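Local coordinates for glucoamylase (Thermoanaerobacterium thermosaccharolyticum, PDB 1LF6), which hydrolyses terminal alpha-1,4-linked glucose units from the non-reducing ends of glucan chains and probably also acts on isomaltose, at residues 44-49 with 304-309; 122-127 with 131-136; 151-156 with 188-193; 176-181 with 259-264; 245-250 with 263-268. All blocks are in the same frame, centred on the assembly; numbering follows the deposited sequence.

Interaction 1 (44-49 with 304-309); sequences NNYVSK and ILKASE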
# COMPACT_ATOMS: atom_id res chain seq x y z
N ASN A 44 -13.21 6.90 8.51
CA ASN A 44 -12.68 6.19 9.67
C ASN A 44 -13.78 5.46 10.45
O ASN A 44 -14.02 5.71 11.63
CB ASN A 44 -11.91 7.17 10.57
CG ASN A 44 -11.44 6.55 11.87
OD1 ASN A 44 -11.07 5.38 11.92
ND2 ASN A 44 -11.45 7.34 12.94
N ASN A 45 -14.48 4.57 9.75
CA ASN A 45 -15.54 3.76 10.34
C ASN A 45 -15.76 2.55 9.44
O ASN A 45 -15.27 2.52 8.31
CB ASN A 45 -16.85 4.56 10.51
CG ASN A 45 -17.46 5.02 9.19
OD1 ASN A 45 -17.50 6.21 8.89
ND2 ASN A 45 -17.97 4.07 8.41
N TYR A 46 -16.49 1.56 9.93
CA TYR A 46 -16.74 0.34 9.16
C TYR A 46 -17.98 0.37 8.28
O TYR A 46 -18.18 -0.51 7.44
CB TYR A 46 -16.79 -0.87 10.10
CG TYR A 46 -15.46 -1.13 10.79
CD1 TYR A 46 -15.27 -0.78 12.12
CD2 TYR A 46 -14.40 -1.69 10.09
CE1 TYR A 46 -14.03 -0.98 12.75
CE2 TYR A 46 -13.16 -1.89 10.70
CZ TYR A 46 -12.98 -1.54 12.02
OH TYR A 46 -11.76 -1.75 12.61
N VAL A 47 -18.81 1.40 8.45
CA VAL A 47 -20.03 1.54 7.68
C VAL A 47 -19.75 1.92 6.22
O VAL A 47 -20.20 1.24 5.30
CB VAL A 47 -20.96 2.61 8.29
CG1 VAL A 47 -22.28 2.66 7.53
CG2 VAL A 47 -21.20 2.31 9.77
N SER A 48 -19.00 3.00 6.03
CA SER A 48 -18.67 3.47 4.68
C SER A 48 -17.56 2.61 4.09
O SER A 48 -16.38 2.84 4.34
CB SER A 48 -18.21 4.93 4.74
OG SER A 48 -17.93 5.42 3.44
N LYS A 49 -17.96 1.61 3.30
CA LYS A 49 -17.01 0.69 2.69
C LYS A 49 -16.52 1.14 1.32
O LYS A 49 -16.70 0.45 0.32
CB LYS A 49 -17.63 -0.71 2.60
CG LYS A 49 -18.10 -1.27 3.93
CD LYS A 49 -18.37 -2.77 3.82
CE LYS A 49 -19.20 -3.29 4.99
NZ LYS A 49 -18.76 -2.80 6.32
N ILE A 304 -2.92 6.28 7.31
CA ILE A 304 -2.77 5.42 6.14
C ILE A 304 -2.86 3.96 6.57
O ILE A 304 -3.56 3.17 5.94
CB ILE A 304 -1.42 5.67 5.42
CG1 ILE A 304 -1.45 7.03 4.72
CG2 ILE A 304 -1.14 4.56 4.41
CD1 ILE A 304 -0.15 7.40 4.04
N LEU A 305 -2.18 3.61 7.66
CA LEU A 305 -2.22 2.23 8.15
C LEU A 305 -3.65 1.91 8.58
O LEU A 305 -4.21 0.88 8.21
CB LEU A 305 -1.27 2.05 9.34
CG LEU A 305 0.22 2.26 9.03
CD1 LEU A 305 1.04 1.98 10.28
CD2 LEU A 305 0.66 1.33 7.89
N LYS A 306 -4.23 2.81 9.36
CA LYS A 306 -5.59 2.65 9.85
C LYS A 306 -6.55 2.44 8.68
O LYS A 306 -7.47 1.63 8.76
CB LYS A 306 -6.00 3.89 10.63
CG LYS A 306 -6.59 3.59 11.99
CD LYS A 306 -7.90 2.88 11.87
CE LYS A 306 -8.43 2.44 13.22
NZ LYS A 306 -9.74 1.79 13.03
N ALA A 307 -6.31 3.16 7.59
CA ALA A 307 -7.15 3.08 6.40
C ALA A 307 -6.83 1.88 5.50
O ALA A 307 -7.46 1.71 4.46
CB ALA A 307 -7.01 4.36 5.59
N SER A 308 -5.88 1.04 5.91
CA SER A 308 -5.50 -0.13 5.10
C SER A 308 -6.11 -1.45 5.56
O SER A 308 -5.71 -2.52 5.11
CB SER A 308 -3.97 -0.25 5.06
OG SER A 308 -3.39 0.87 4.42
N GLU A 309 -7.08 -1.36 6.47
CA GLU A 309 -7.76 -2.54 6.98
C GLU A 309 -9.04 -2.77 6.19
O GLU A 309 -9.72 -1.81 5.82
CB GLU A 309 -8.11 -2.35 8.46
CG GLU A 309 -8.97 -3.46 9.07
CD GLU A 309 -9.40 -3.17 10.50
OE1 GLU A 309 -9.83 -2.03 10.77
OE2 GLU A 309 -9.31 -4.08 11.35
O HOH W 1 -11.24 3.77 14.94
O HOH W 2 -11.10 0.56 14.91
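Tyr-46 and Glu-309 form the tight half of this contact: the phenol OH donates to Glu-309 OE1 at 2.7 Å, reaching the carboxylate on its syn side but 29° out of its plane. The carboxylate sits at the edge of the ring, turned 61° against it, and OE1 also lies 3.3 Å from Tyr-46 CE2. An extended side chain, with CG trans to the backbone N (chi1 173°), carries the acid out from the turn Lys-306 to Glu-309; its other oxygen, OE2, is taken by Arg-363 and the backbone N of Gly-315. The contact thus joins a loop of the N-terminal beta-sandwich domain to the end of helix 296-306, in the family 15 (alpha/alpha) barrel region. A phenylalanine in place of Tyr-46 would probably keep the ring at the carboxylate but leave OE1 without this donor. The other half is loose and watery. Lys-306 NZ stays 4.0 Å from Asn-44 OD1 and 4.1 Å from Tyr-46 OH, and is joined to each through one water; it gives a bond of 2.6 Å to the water near the tyrosine, whereas the waters' own bonds to OD1 and OH are weak. Asn-44 ND2 is held elsewhere, by the carbonyl O of Glu-279.

Interaction 2 (122-127 with 131-136); sequences KDIFTD and NSLIMK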
# COMPACT_ATOMS: atom_id res chain seq x y z
N LYS A 122 -9.74 20.74 -6.47
CA LYS A 122 -10.61 19.68 -6.00
C LYS A 122 -10.57 19.44 -4.49
O LYS A 122 -9.56 19.70 -3.83
CB LYS A 122 -10.27 18.36 -6.71
CG LYS A 122 -10.19 18.46 -8.23
CD LYS A 122 -9.66 17.15 -8.82
CE LYS A 122 -9.62 17.20 -10.34
NZ LYS A 122 -9.07 15.94 -10.93
N ASP A 123 -11.68 18.94 -3.97
CA ASP A 123 -11.83 18.60 -2.56
C ASP A 123 -12.36 17.19 -2.62
O ASP A 123 -13.46 16.96 -3.11
CB ASP A 123 -12.85 19.52 -1.89
CG ASP A 123 -12.27 20.86 -1.50
OD1 ASP A 123 -11.31 21.30 -2.17
OD2 ASP A 123 -12.77 21.48 -0.52
N ILE A 124 -11.57 16.23 -2.12
CA ILE A 124 -11.96 14.83 -2.18
C ILE A 124 -11.98 14.11 -0.84
O ILE A 124 -11.05 14.23 -0.04
CB ILE A 124 -11.02 14.07 -3.14
CG1 ILE A 124 -11.04 14.75 -4.52
CG2 ILE A 124 -11.46 12.60 -3.26
CD1 ILE A 124 -9.97 14.26 -5.47
N PHE A 125 -13.05 13.35 -0.61
CA PHE A 125 -13.24 12.58 0.61
C PHE A 125 -14.48 11.71 0.42
O PHE A 125 -15.09 11.73 -0.64
CB PHE A 125 -13.41 13.51 1.81
CG PHE A 125 -14.60 14.41 1.72
CD1 PHE A 125 -15.82 14.03 2.28
CD2 PHE A 125 -14.52 15.63 1.06
CE1 PHE A 125 -16.94 14.86 2.18
CE2 PHE A 125 -15.63 16.46 0.96
CZ PHE A 125 -16.84 16.08 1.52
N THR A 126 -14.86 10.96 1.45
CA THR A 126 -16.03 10.11 1.33
C THR A 126 -17.13 10.46 2.33
O THR A 126 -16.91 11.23 3.27
CB THR A 126 -15.66 8.63 1.52
OG1 THR A 126 -15.03 8.44 2.79
CG2 THR A 126 -14.71 8.18 0.41
N ASP A 127 -18.31 9.89 2.11
CA ASP A 127 -19.46 10.10 2.97
C ASP A 127 -19.34 9.12 4.13
O ASP A 127 -19.40 7.91 3.94
CB ASP A 127 -20.74 9.84 2.16
CG ASP A 127 -22.02 10.19 2.93
OD1 ASP A 127 -23.04 10.47 2.27
OD2 ASP A 127 -22.00 10.18 4.17
N ASN A 131 -21.89 4.59 1.24
CA ASN A 131 -20.88 4.27 0.24
C ASN A 131 -20.82 5.21 -0.97
O ASN A 131 -21.24 4.85 -2.07
CB ASN A 131 -21.07 2.83 -0.24
CG ASN A 131 -21.06 1.84 0.91
OD1 ASN A 131 -20.20 1.89 1.77
ND2 ASN A 131 -22.03 0.93 0.92
N SER A 132 -20.27 6.40 -0.76
CA SER A 132 -20.15 7.36 -1.86
C SER A 132 -18.87 8.19 -1.76
O SER A 132 -18.45 8.59 -0.67
CB SER A 132 -21.36 8.30 -1.89
OG SER A 132 -21.28 9.27 -0.87
N LEU A 133 -18.25 8.42 -2.91
CA LEU A 133 -17.03 9.22 -2.99
C LEU A 133 -17.45 10.60 -3.47
O LEU A 133 -18.24 10.73 -4.41
CB LEU A 133 -16.05 8.61 -4.00
CG LEU A 133 -14.77 9.41 -4.22
CD1 LEU A 133 -13.96 9.44 -2.93
CD2 LEU A 133 -13.96 8.77 -5.34
N ILE A 134 -16.92 11.63 -2.82
CA ILE A 134 -17.27 13.00 -3.16
C ILE A 134 -16.09 13.81 -3.67
O ILE A 134 -14.98 13.70 -3.15
CB ILE A 134 -17.84 13.72 -1.92
CG1 ILE A 134 -19.03 12.93 -1.38
CG2 ILE A 134 -18.25 15.14 -2.29
CD1 ILE A 134 -19.43 13.32 0.03
N MET A 135 -16.34 14.62 -4.69
CA MET A 135 -15.31 15.48 -5.25
C MET A 135 -15.90 16.82 -5.62
O MET A 135 -16.67 16.93 -6.57
CB MET A 135 -14.66 14.88 -6.51
CG MET A 135 -13.72 15.88 -7.20
SD MET A 135 -13.03 15.34 -8.77
CE MET A 135 -14.54 15.22 -9.77
N LYS A 136 -15.56 17.85 -4.85
CA LYS A 136 -16.04 19.18 -5.16
C LYS A 136 -14.95 19.74 -6.06
O LYS A 136 -13.76 19.57 -5.80
CB LYS A 136 -16.16 20.04 -3.90
CG LYS A 136 -16.72 21.44 -4.16
CD LYS A 136 -17.15 22.10 -2.86
CE LYS A 136 -17.93 23.38 -3.12
NZ LYS A 136 -18.41 24.00 -1.85
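Five backbone hydrogen bonds tie 122-127 to 131-136 as the two arms of an antiparallel beta hairpin. Asp-123 and Lys-136 form a hydrogen-bonded pair: Asp-123 N gives to Lys-136 O at 2.8 Å, and Lys-136 N gives back to Asp-123 O. Phe-125 and Ile-134 form the next, with Ile-134 N to Phe-125 O also 2.8 Å. Beyond them Asp-127 N reaches Ser-132 O at 3.1 Å. Asp-123 turns to Lys-273 of helix 269-284, Asp-127 to Arg-130 in the turn of the hairpin, and both Asp-127 OD1 and Ser-132 OG to the hydroxyl of Thr-264. On the face of the sheet toward helix 269-284, Ile-134 lies over one face of the Phe-125 ring, its CB 4.3 Å above the plane near the rim, while CD1 meets CE1 at 3.6 Å. The phenyl is placed there by a chi1 of 62°, which sets CG between the backbone N and carbonyl carbon. The other face is mainly apolar and packs on strands 51-55 and 58-63. There Ile-124 CG1 runs alongside Met-135 CG at 4.0 Å, and its CG2 meets Leu-133 CD1, which also presses on Thr-126 CG2 at 3.6 Å. An alanine at Ile-124 would probably open a gap between Met-135 and Leu-133 and strip contacts from Phe-52 and Ile-59. The chemistry is thus two-faced: one side is mostly apolar, between the sheets, with Lys-122 paired to Glu-89 at its margin; the other mixes hydrophobic packing with charges paired to Lys-273 and Arg-130.

Interaction 3 (151-156 with 188-193); sequences LYLAYD and TALSSN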
# COMPACT_ATOMS: atom_id res chain seq x y z
N LEU A 151 -15.51 22.00 -20.26
CA LEU A 151 -14.99 21.07 -19.27
C LEU A 151 -15.72 19.74 -19.34
O LEU A 151 -16.95 19.69 -19.27
CB LEU A 151 -15.13 21.67 -17.87
CG LEU A 151 -14.59 20.84 -16.71
CD1 LEU A 151 -13.07 20.74 -16.81
CD2 LEU A 151 -15.00 21.48 -15.40
N TYR A 152 -14.96 18.66 -19.47
CA TYR A 152 -15.54 17.33 -19.55
C TYR A 152 -14.97 16.40 -18.48
O TYR A 152 -13.80 16.49 -18.13
CB TYR A 152 -15.32 16.72 -20.94
CG TYR A 152 -15.71 17.64 -22.08
CD1 TYR A 152 -14.82 18.60 -22.56
CD2 TYR A 152 -16.97 17.55 -22.67
CE1 TYR A 152 -15.18 19.45 -23.60
CE2 TYR A 152 -17.35 18.40 -23.71
CZ TYR A 152 -16.45 19.35 -24.17
OH TYR A 152 -16.81 20.20 -25.19
N LEU A 153 -15.83 15.52 -17.97
CA LEU A 153 -15.45 14.56 -16.95
C LEU A 153 -15.44 13.17 -17.57
O LEU A 153 -16.41 12.76 -18.20
CB LEU A 153 -16.46 14.61 -15.79
CG LEU A 153 -16.18 13.71 -14.58
CD1 LEU A 153 -14.89 14.15 -13.92
CD2 LEU A 153 -17.34 13.80 -13.59
N ALA A 154 -14.33 12.45 -17.39
CA ALA A 154 -14.20 11.10 -17.93
C ALA A 154 -14.05 10.09 -16.80
O ALA A 154 -13.04 10.07 -16.10
CB ALA A 154 -13.00 11.02 -18.87
N TYR A 155 -15.08 9.26 -16.63
CA TYR A 155 -15.10 8.23 -15.60
C TYR A 155 -14.81 6.87 -16.23
O TYR A 155 -15.52 6.44 -17.13
CB TYR A 155 -16.48 8.22 -14.93
CG TYR A 155 -16.75 7.01 -14.07
CD1 TYR A 155 -15.89 6.64 -13.04
CD2 TYR A 155 -17.89 6.23 -14.28
CE1 TYR A 155 -16.15 5.53 -12.24
CE2 TYR A 155 -18.16 5.12 -13.48
CZ TYR A 155 -17.28 4.78 -12.47
OH TYR A 155 -17.55 3.69 -11.67
N ASP A 156 -13.78 6.19 -15.74
CA ASP A 156 -13.43 4.88 -16.28
C ASP A 156 -13.67 3.76 -15.27
O ASP A 156 -12.85 3.50 -14.40
CB ASP A 156 -11.96 4.85 -16.71
CG ASP A 156 -11.59 3.55 -17.40
OD1 ASP A 156 -10.42 3.42 -17.80
OD2 ASP A 156 -12.46 2.67 -17.54
N THR A 188 -22.29 1.10 -9.84
CA THR A 188 -21.80 2.43 -9.53
C THR A 188 -22.72 3.45 -10.17
O THR A 188 -23.28 3.22 -11.25
CB THR A 188 -20.36 2.66 -10.05
OG1 THR A 188 -20.38 2.76 -11.48
CG2 THR A 188 -19.45 1.52 -9.62
N ALA A 189 -22.88 4.58 -9.50
CA ALA A 189 -23.73 5.65 -9.99
C ALA A 189 -22.97 6.97 -9.91
O ALA A 189 -22.54 7.38 -8.84
CB ALA A 189 -25.00 5.73 -9.15
N LEU A 190 -22.79 7.62 -11.06
CA LEU A 190 -22.09 8.89 -11.12
C LEU A 190 -23.13 10.00 -11.25
O LEU A 190 -23.97 9.97 -12.15
CB LEU A 190 -21.17 8.91 -12.34
CG LEU A 190 -19.96 9.86 -12.35
CD1 LEU A 190 -19.47 10.02 -13.77
CD2 LEU A 190 -20.34 11.21 -11.78
N SER A 191 -23.07 10.99 -10.36
CA SER A 191 -24.02 12.09 -10.39
C SER A 191 -23.37 13.46 -10.21
O SER A 191 -22.21 13.56 -9.82
CB SER A 191 -25.09 11.90 -9.31
OG SER A 191 -24.51 11.93 -8.01
N SER A 192 -24.14 14.50 -10.51
CA SER A 192 -23.67 15.88 -10.39
C SER A 192 -24.74 16.70 -9.67
O SER A 192 -25.93 16.54 -9.95
CB SER A 192 -23.41 16.47 -11.78
OG SER A 192 -22.94 17.80 -11.70
N ASN A 193 -24.32 17.57 -8.76
CA ASN A 193 -25.28 18.39 -8.02
C ASN A 193 -25.96 19.38 -8.97
O ASN A 193 -27.07 19.84 -8.70
CB ASN A 193 -24.57 19.14 -6.88
CG ASN A 193 -23.65 20.24 -7.38
OD1 ASN A 193 -22.86 20.03 -8.30
ND2 ASN A 193 -23.74 21.41 -6.76
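Strands 151-156 and 188-192 run nearly antiparallel, at 170°, but their axes stay 10.2 Å apart at the closest, so they face each other from two different sheets and meet through side chains alone. Tyr-155 spans the gap. Its CG lies trans to the backbone N (chi1 166°), which sends the ring across toward the opposite strand, where OH and Thr-188 OG1 share a hydrogen bond of 3.0 Å in which either hydroxyl could be the donor. The threonine oxygen sits at the edge of the ring, near its plane, and Thr-188 CG2 is 3.5 Å from the same OH, so the phenol end is flanked by methyl as well as hydroxyl. Nearer the root of the tyrosine, Leu-190 comes the other way: the two side chains run antiparallel alongside one another, and CD1 of the leucine rests 3.7 Å from Tyr-155 CB. That same methyl meets Leu-153 CD2 at 4.3 Å, a looser touch. Trp-196 lies against both leucines, closing the cluster from a loop. This is the interior of the N-terminal beta-sandwich, with strand 150-157 in one sheet and strand 186-192 in the other. Set in a buried, mainly aliphatic layer, the two hydroxyls give each other a polar partner, and their bond probably fixes the position of the phenol end.

Interaction 4 (176-181 with 259-264); sequences NEMLMA and KTALET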
# COMPACT_ATOMS: atom_id res chain seq x y z
N ASN A 176 -32.77 13.12 -11.59
CA ASN A 176 -31.32 13.25 -11.52
C ASN A 176 -30.67 12.29 -12.51
O ASN A 176 -30.82 11.08 -12.40
CB ASN A 176 -30.83 12.94 -10.10
CG ASN A 176 -30.30 14.17 -9.38
OD1 ASN A 176 -29.21 14.66 -9.69
ND2 ASN A 176 -31.07 14.68 -8.42
N GLU A 177 -29.97 12.85 -13.50
CA GLU A 177 -29.31 12.02 -14.50
C GLU A 177 -28.02 11.44 -13.95
O GLU A 177 -27.08 12.16 -13.65
CB GLU A 177 -29.00 12.84 -15.75
CG GLU A 177 -30.20 13.07 -16.66
CD GLU A 177 -29.83 13.75 -17.96
OE1 GLU A 177 -30.66 13.73 -18.89
OE2 GLU A 177 -28.70 14.30 -18.05
N MET A 178 -27.98 10.12 -13.83
CA MET A 178 -26.81 9.43 -13.31
C MET A 178 -26.25 8.42 -14.31
O MET A 178 -27.00 7.65 -14.92
CB MET A 178 -27.17 8.69 -12.01
CG MET A 178 -27.63 9.59 -10.88
SD MET A 178 -28.12 8.63 -9.42
CE MET A 178 -28.72 9.94 -8.34
N LEU A 179 -24.94 8.43 -14.49
CA LEU A 179 -24.27 7.49 -15.38
C LEU A 179 -24.04 6.24 -14.55
O LEU A 179 -23.39 6.29 -13.50
CB LEU A 179 -22.94 8.06 -15.87
CG LEU A 179 -22.99 9.06 -17.03
CD1 LEU A 179 -23.94 10.19 -16.70
CD2 LEU A 179 -21.59 9.60 -17.31
N MET A 180 -24.59 5.12 -15.00
CA MET A 180 -24.46 3.86 -14.27
C MET A 180 -23.46 2.90 -14.89
O MET A 180 -23.22 2.93 -16.10
CB MET A 180 -25.83 3.17 -14.19
CG MET A 180 -26.97 4.08 -13.77
SD MET A 180 -26.76 4.76 -12.12
CE MET A 180 -27.01 3.27 -11.15
N ALA A 181 -22.91 2.02 -14.06
CA ALA A 181 -21.95 1.01 -14.50
C ALA A 181 -22.16 -0.21 -13.63
O ALA A 181 -22.45 -0.09 -12.44
CB ALA A 181 -20.53 1.53 -14.36
N LYS A 259 -30.02 5.54 -4.97
CA LYS A 259 -30.53 6.04 -3.70
C LYS A 259 -29.40 6.60 -2.83
O LYS A 259 -29.56 7.64 -2.19
CB LYS A 259 -31.23 4.92 -2.94
CG LYS A 259 -31.80 5.34 -1.59
CD LYS A 259 -32.51 4.19 -0.90
CE LYS A 259 -33.17 4.65 0.39
NZ LYS A 259 -34.17 5.72 0.14
N THR A 260 -28.27 5.91 -2.82
CA THR A 260 -27.12 6.34 -2.04
C THR A 260 -26.58 7.67 -2.56
O THR A 260 -26.22 8.55 -1.78
CB THR A 260 -25.99 5.28 -2.08
OG1 THR A 260 -26.50 4.04 -1.59
CG2 THR A 260 -24.81 5.72 -1.23
N ALA A 261 -26.53 7.82 -3.88
CA ALA A 261 -26.04 9.05 -4.48
C ALA A 261 -26.97 10.20 -4.11
O ALA A 261 -26.52 11.31 -3.83
CB ALA A 261 -25.96 8.90 -5.99
N LEU A 262 -28.27 9.93 -4.12
CA LEU A 262 -29.26 10.95 -3.79
C LEU A 262 -29.14 11.37 -2.33
O LEU A 262 -29.29 12.55 -2.00
CB LEU A 262 -30.68 10.43 -4.06
CG LEU A 262 -31.07 10.23 -5.53
CD1 LEU A 262 -32.46 9.62 -5.61
CD2 LEU A 262 -31.03 11.57 -6.26
N GLU A 263 -28.86 10.42 -1.44
CA GLU A 263 -28.72 10.75 -0.03
C GLU A 263 -27.49 11.63 0.19
O GLU A 263 -27.54 12.62 0.91
CB GLU A 263 -28.63 9.48 0.80
CG GLU A 263 -29.95 8.72 0.89
CD GLU A 263 -29.81 7.40 1.61
OE1 GLU A 263 -30.85 6.78 1.91
OE2 GLU A 263 -28.66 6.98 1.87
N THR A 264 -26.38 11.26 -0.45
CA THR A 264 -25.15 12.04 -0.30
C THR A 264 -25.35 13.45 -0.84
O THR A 264 -24.99 14.43 -0.19
CB THR A 264 -23.97 11.36 -1.04
OG1 THR A 264 -23.66 10.11 -0.39
CG2 THR A 264 -22.74 12.25 -1.02
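An extended Met-178 side chain, drawn out fully beyond CG and with CG trans to the carbonyl carbon (chi1 -62°), reaches straight out from its strand to put its methyl on helix 259-264. Leu-262 answers with a similar first torsion (-69°), which swings its branched end back toward the strand. The two side chains meet at an angle, Met-178 CE lying 3.5 Å from Leu-262 CD2 and 3.7 Å from CG, so the methyl is lodged against one branch of the leucine. The same CE also touches Ala-261 CB at 3.8 Å, and Met-178 SD lies 4.1 Å from Ala-261 CB; the small alanine probably allows this close approach of the thioether. Helix 254-266 thereby packs across the outer face of a sheet of the beta-sandwich domain, its short segment crossing strand 176-181 at 127° with the axes 10.7 Å apart. Ser-191 of strand 186-192, next to this one in the sheet, touches both Met-178 and Ala-261. Ala-173, on the neighbouring strand 166-173, meets both Met-178 and Leu-262. Toward the start of the strand the contact becomes more exposed: Asn-176 and Leu-262 overlap from opposite ends, with the amide ND2 3.8 Å from CD2. That approach is van der Waals contact between an amide and a methyl, and Ile-12 lies on the leucine from the N-terminal end of the chain.

Interaction 5 (245-250 with 263-268); sequences EIVLSF and ETLGED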
# COMPACT_ATOMS: atom_id res chain seq x y z
N GLU A 245 -20.31 19.76 -7.49
CA GLU A 245 -20.02 18.57 -6.70
C GLU A 245 -20.29 17.29 -7.49
O GLU A 245 -21.39 17.08 -7.99
CB GLU A 245 -20.88 18.56 -5.44
CG GLU A 245 -20.76 19.82 -4.60
CD GLU A 245 -21.67 19.79 -3.38
OE1 GLU A 245 -21.68 20.79 -2.63
OE2 GLU A 245 -22.38 18.78 -3.18
N ILE A 246 -19.27 16.44 -7.60
CA ILE A 246 -19.41 15.17 -8.31
C ILE A 246 -19.49 14.06 -7.26
O ILE A 246 -18.66 14.00 -6.35
CB ILE A 246 -18.20 14.91 -9.26
CG1 ILE A 246 -18.19 15.97 -10.37
CG2 ILE A 246 -18.30 13.52 -9.87
CD1 ILE A 246 -19.45 15.99 -11.22
N VAL A 247 -20.49 13.20 -7.39
CA VAL A 247 -20.67 12.11 -6.44
C VAL A 247 -20.72 10.75 -7.12
O VAL A 247 -21.44 10.56 -8.10
CB VAL A 247 -21.97 12.30 -5.61
CG1 VAL A 247 -22.13 11.14 -4.63
CG2 VAL A 247 -21.92 13.62 -4.85
N LEU A 248 -19.93 9.81 -6.59
CA LEU A 248 -19.89 8.45 -7.11
C LEU A 248 -20.32 7.51 -5.99
O LEU A 248 -19.65 7.41 -4.96
CB LEU A 248 -18.48 8.09 -7.58
CG LEU A 248 -18.29 6.64 -8.04
CD1 LEU A 248 -19.09 6.38 -9.31
CD2 LEU A 248 -16.80 6.39 -8.29
N SER A 249 -21.44 6.84 -6.19
CA SER A 249 -21.96 5.92 -5.19
C SER A 249 -21.91 4.47 -5.66
O SER A 249 -21.82 4.20 -6.86
CB SER A 249 -23.39 6.32 -4.82
OG SER A 249 -23.42 7.65 -4.31
N PHE A 250 -21.98 3.56 -4.70
CA PHE A 250 -21.92 2.13 -4.98
C PHE A 250 -23.10 1.40 -4.35
O PHE A 250 -23.67 1.86 -3.36
CB PHE A 250 -20.61 1.55 -4.42
CG PHE A 250 -19.38 2.16 -5.02
CD1 PHE A 250 -18.69 1.52 -6.04
CD2 PHE A 250 -18.91 3.40 -4.57
CE1 PHE A 250 -17.55 2.09 -6.60
CE2 PHE A 250 -17.78 3.98 -5.13
CZ PHE A 250 -17.10 3.32 -6.15
N GLU A 263 -28.86 10.42 -1.44
CA GLU A 263 -28.72 10.75 -0.03
C GLU A 263 -27.49 11.63 0.19
O GLU A 263 -27.54 12.62 0.91
CB GLU A 263 -28.63 9.48 0.80
CG GLU A 263 -29.95 8.72 0.89
CD GLU A 263 -29.81 7.40 1.61
OE1 GLU A 263 -30.85 6.78 1.91
OE2 GLU A 263 -28.66 6.98 1.87
N THR A 264 -26.38 11.26 -0.45
CA THR A 264 -25.15 12.04 -0.30
C THR A 264 -25.35 13.45 -0.84
O THR A 264 -24.99 14.43 -0.19
CB THR A 264 -23.97 11.36 -1.04
OG1 THR A 264 -23.66 10.11 -0.39
CG2 THR A 264 -22.74 12.25 -1.02
N LEU A 265 -25.94 13.56 -2.03
CA LEU A 265 -26.19 14.86 -2.65
C LEU A 265 -27.13 15.72 -1.79
O LEU A 265 -26.99 16.94 -1.73
CB LEU A 265 -26.79 14.67 -4.04
CG LEU A 265 -25.85 14.19 -5.15
CD1 LEU A 265 -26.65 13.79 -6.38
CD2 LEU A 265 -24.85 15.29 -5.48
N GLY A 266 -28.08 15.07 -1.14
CA GLY A 266 -29.02 15.80 -0.31
C GLY A 266 -28.41 16.33 0.97
O GLY A 266 -28.99 17.20 1.63
N GLU A 267 -27.23 15.82 1.33
CA GLU A 267 -26.57 16.27 2.55
C GLU A 267 -25.82 17.58 2.31
O GLU A 267 -25.46 17.89 1.18
CB GLU A 267 -25.61 15.19 3.05
CG GLU A 267 -25.28 15.32 4.52
CD GLU A 267 -25.70 14.10 5.32
OE1 GLU A 267 -25.68 14.15 6.57
OE2 GLU A 267 -26.05 13.08 4.69
N ASP A 268 -25.60 18.34 3.38
CA ASP A 268 -24.88 19.60 3.27
C ASP A 268 -23.38 19.34 3.13
O ASP A 268 -22.78 18.69 3.98
CB ASP A 268 -25.13 20.47 4.50
CG ASP A 268 -24.21 21.68 4.56
OD1 ASP A 268 -23.13 21.57 5.18
OD2 ASP A 268 -24.56 22.72 3.98
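Val-247 turns both its methyls to the helix, each toward a different residue. CG2 meets Leu-265 CD2 at 3.4 Å, closer than carbon pairs usually pack, with Leu-265 CG behind at 4.0 Å; the valine and leucine side chains pass side by side, pointing opposite ways. CG1 rests on Thr-264 CG2 at 3.8 Å and on its CB at 4.0 Å, the two side chains meeting at a slant. What aims these groups is the first torsion: Thr-264 holds CG2 trans to its backbone N, so the methyl faces the strand while OG1 (chi1 -66°) points to Ser-132 and Asp-127, giving the threonine a greasy and a polar side. Leu-265, with CG trans to the carbonyl carbon, brings its end across to the valine. Further out, Leu-265 also lies on Ser-191 and Asn-193, and Thr-264 on Leu-272. Glu-263 and Glu-267 form salt bridges with Arg-130 beside the helix. The last turn of helix 254-266 thus sits over strand 243-251, which runs between strands 132-141 and 186-192 in the sheet, and just beyond it Asp-268 caps the start of helix 269-284.

How the interactions relate
Interactions 2 to 5 all lie in the N-terminal beta-sandwich domain, their centres 7 to 14 Å apart, whereas interaction 1, 15 to 24 Å from them, ties that domain to the family 15 barrel region and spans the others in sequence. Along the chain interaction 2 closes before 3 opens, the segments of 3 and 4 alternate, and 4 and 5 end on helix 254-266, on the sheet's outer face. Strands 132-141, 243-251, 186-192 and 176-183 stand side by side and link interactions 2, 5, 3 and 4; interaction 3 joins their inner face to strand 150-157. Thr-264 OG1 connects the helix to the hairpin, whose Asp-127 and Asn-131 hold loop 44-49, so the contacts form a continuous path from sandwich to barrel.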